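CSP3 (Bacillus subtilis, PDB 5FIG) stores copper in the cytosol, probably by binding many Cu(I) ions through cysteine thiolates inside a four-helix bundle, and protects against copper toxicity. Local coordinates at residues B[13-18]-B[47-52]. Numbering follows the deposited sequence. Where two conformers were deposited one is given.
Sequences IDCMKA and DICALA
C15 and C49 meet sulfur to sulfur in the interior of the bundle, where SG of C15 lies 3.8 Å from SG of C49. That separation is far beyond a disulfide, so the pair is an unbonded van der Waals contact. The C49 sulfur also rests 3.9 Å from CB of C15, which places it alongside the CB-SG bond instead of at the sulfur alone. Torsions differ between the partners: C15 turns SG anti to its own N (chi1 -175°), whereas C49 sets SG anti to its carbonyl carbon (chi1 -77°), and with both CA-CB bonds directed toward the opposite helix the two sulfurs converge.

Apolar packing extends the contact on one side of this pair. CB of M16 approaches CB of C49 at 4.4 Å, at the point of backbone register, where the two CA atoms are 6.1 Å apart. Beyond it, in the conformer given here, the nearly extended M16 chain brings SD to 4.4 Å from CB of A50; a second conformer makes this contact less certain. These distances are loose, and the two segments bury 169 Å² between them, both sides summed.

The segments belong to helices 6-27 and 36-57; over 13-18 and 47-52 the axes come within 8.7 Å and run nearly antiparallel, 158° between their directions, as in a four-helix bundle. Both cysteines also touch C74 and C99 on the other two helices, and C15 reaches C45 and C96 as well. On the outer side, M16 packs on V53 of a second subunit, and D47 forms salt bridges with K54 of the second and third subunits.

Buried, unbonded thiols brought near one another in this apo form are consistent with a core that could bind Cu(I) through sulfur.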
ATOM      1  N   ILE B  13       5.971   9.358   9.001  1.00 12.86           N
ATOM      2  CA  ILE B  13       5.002   8.682   9.920  1.00 13.46           C
ATOM      3  C   ILE B  13       4.039   9.750  10.501  1.00 13.93           C
ATOM      4  O   ILE B  13       2.850   9.556  10.612  1.00 13.55           O
ATOM      5  CB  ILE B  13       5.750   7.895  11.007  1.00 14.53           C
ATOM      6  CG1 ILE B  13       6.439   6.676  10.371  1.00 14.54           C
ATOM      7  CG2 ILE B  13       4.812   7.499  12.137  1.00 15.35           C
ATOM      8  CD1 ILE B  13       7.468   6.033  11.241  1.00 15.36           C
ATOM      9  N   ASP B  14       4.608  10.901  10.944  1.00 14.66           N
ATOM     10  CA  ASP B  14       3.786  11.977  11.475  1.00 15.90           C
ATOM     11  C   ASP B  14       2.820  12.551  10.457  1.00 15.38           C
ATOM     12  O   ASP B  14       1.714  12.990  10.785  1.00 15.41           O
ATOM     13  CB  ASP B  14       4.692  13.106  12.070  1.00 17.72           C
ATOM     14  CG  ASP B  14       5.429  12.694  13.332  1.00 20.18           C
ATOM     15  OD1 ASP B  14       5.116  11.677  13.936  1.00 21.71           O
ATOM     16  OD2 ASP B  14       6.377  13.367  13.770  1.00 21.67           O
ATOM     17  N   CYS B  15       3.274  12.642   9.209  1.00 14.81           N
ATOM     18  CA  CYS B  15       2.457  13.180   8.155  1.00 15.01           C
ATOM     19  C   CYS B  15       1.283  12.209   7.859  1.00 14.93           C
ATOM     20  O   CYS B  15       0.163  12.630   7.641  1.00 14.98           O
ATOM     21  CB  CYS B  15       3.308  13.465   6.946  1.00 14.97           C
ATOM     22  SG  CYS B  15       2.414  14.279   5.623  1.00 16.12           S
ATOM     23  N   MET B  16       1.585  10.926   7.789  1.00 15.11           N
ATOM     24  CA  MET B  16       0.548   9.886   7.622  0.50 15.78           C
ATOM     25  C   MET B  16      -0.508  10.017   8.667  1.00 16.18           C
ATOM     26  O   MET B  16      -1.688   9.971   8.371  1.00 16.29           O
ATOM     27  CB  MET B  16       1.166   8.519   7.698  0.50 17.01           C
ATOM     28  CG  MET B  16       0.450   7.338   7.164  0.50 18.66           C
ATOM     29  SD  MET B  16       1.476   5.943   7.657  0.50 21.22           S
ATOM     30  CE  MET B  16       0.223   4.698   7.534  0.50 21.49           C
ATOM     31  N   LYS B  17      -0.071  10.128   9.921  1.00 15.45           N
ATOM     32  CA  LYS B  17      -1.004  10.277  10.999  1.00 16.23           C
ATOM     33  C   LYS B  17      -1.904  11.485  10.751  1.00 15.82           C
ATOM     34  O   LYS B  17      -3.094  11.439  10.918  1.00 16.02           O
ATOM     35  CB  LYS B  17      -0.241  10.428  12.322  1.00 17.35           C
ATOM     36  CG  LYS B  17      -1.114  10.626  13.527  1.00 19.69           C
ATOM     37  CD  LYS B  17      -0.276  10.722  14.798  1.00 21.19           C
ATOM     38  CE  LYS B  17      -1.202  10.925  15.979  1.00 23.51           C
ATOM     39  NZ  LYS B  17      -0.501  11.193  17.268  1.00 25.25           N
ATOM     40  N   ALA B  18      -1.285  12.623  10.480  1.00 14.91           N
ATOM     41  CA  ALA B  18      -2.059  13.863  10.329  1.00 15.46           C
ATOM     42  C   ALA B  18      -3.025  13.835   9.156  1.00 15.32           C
ATOM     43  O   ALA B  18      -4.160  14.277   9.259  1.00 16.09           O
ATOM     44  CB  ALA B  18      -1.099  15.066  10.202  1.00 15.22           C
ATOM     45  N   ASP B  47      -0.795   7.612   1.675  1.00 16.74           N
ATOM     46  CA  ASP B  47      -0.315   6.432   0.953  1.00 17.42           C
ATOM     47  C   ASP B  47       1.144   6.542   0.517  1.00 16.30           C
ATOM     48  O   ASP B  47       1.939   5.585   0.639  1.00 15.52           O
ATOM     49  CB  ASP B  47      -1.230   6.098  -0.254  1.00 19.68           C
ATOM     50  CG  ASP B  47      -2.651   5.652   0.150  1.00 22.24           C
ATOM     51  OD1 ASP B  47      -2.978   5.413   1.349  1.00 23.84           O
ATOM     52  OD2 ASP B  47      -3.463   5.445  -0.781  1.00 25.61           O
ATOM     53  N   ILE B  48       1.529   7.683  -0.051  1.00 15.14           N
ATOM     54  CA  ILE B  48       2.906   7.839  -0.503  1.00 14.63           C
ATOM     55  C   ILE B  48       3.870   7.916   0.667  1.00 13.33           C
ATOM     56  O   ILE B  48       5.026   7.516   0.533  1.00 12.89           O
ATOM     57  CB  ILE B  48       3.099   9.044  -1.484  1.00 15.26           C
ATOM     58  CG1 ILE B  48       4.452   9.052  -2.198  1.00 15.81           C
ATOM     59  CG2 ILE B  48       2.993  10.393  -0.804  1.00 14.93           C
ATOM     60  CD1 ILE B  48       4.629   7.939  -3.206  1.00 17.10           C
ATOM     61  N   CYS B  49       3.426   8.510   1.772  1.00 12.99           N
ATOM     62  CA  CYS B  49       4.284   8.568   2.942  1.00 12.88           C
ATOM     63  C   CYS B  49       4.603   7.152   3.449  1.00 12.68           C
ATOM     64  O   CYS B  49       5.770   6.874   3.773  1.00 12.33           O
ATOM     65  CB  CYS B  49       3.648   9.372   4.107  1.00 13.26           C
ATOM     66  SG  CYS B  49       3.735  11.163   3.870  1.00 14.84           S
ATOM     67  N   ALA B  50       3.597   6.282   3.460  1.00 13.05           N
ATOM     68  CA  ALA B  50       3.817   4.893   3.831  1.00 13.51           C
ATOM     69  C   ALA B  50       4.843   4.245   2.867  1.00 13.72           C
ATOM     70  O   ALA B  50       5.725   3.466   3.271  1.00 13.57           O
ATOM     71  CB  ALA B  50       2.516   4.145   3.811  1.00 14.47           C
ATOM     72  N   LEU B  51       4.692   4.508   1.559  1.00 13.44           N
ATOM     73  CA  LEU B  51       5.645   3.947   0.595  1.00 14.07           C
ATOM     74  C   LEU B  51       7.086   4.435   0.811  1.00 13.22           C
ATOM     75  O   LEU B  51       8.068   3.683   0.636  1.00 13.30           O
ATOM     76  CB  LEU B  51       5.203   4.268  -0.848  1.00 15.39           C
ATOM     77  CG  LEU B  51       6.066   3.685  -1.971  1.00 17.04           C
ATOM     78  CD1 LEU B  51       5.861   2.203  -2.059  1.00 18.58           C
ATOM     79  CD2 LEU B  51       5.726   4.327  -3.326  1.00 18.36           C
ATOM     80  N   ALA B  52       7.225   5.728   1.093  1.00 12.09           N
ATOM     81  CA  ALA B  52       8.549   6.313   1.344  1.00 11.84           C
ATOM     82  C   ALA B  52       9.201   5.706   2.562  1.00 11.63           C
ATOM     83  O   ALA B  52      10.382   5.337   2.540  1.00 11.74           O
ATOM     84  CB  ALA B  52       8.446   7.828   1.476  1.00 11.70           C
TER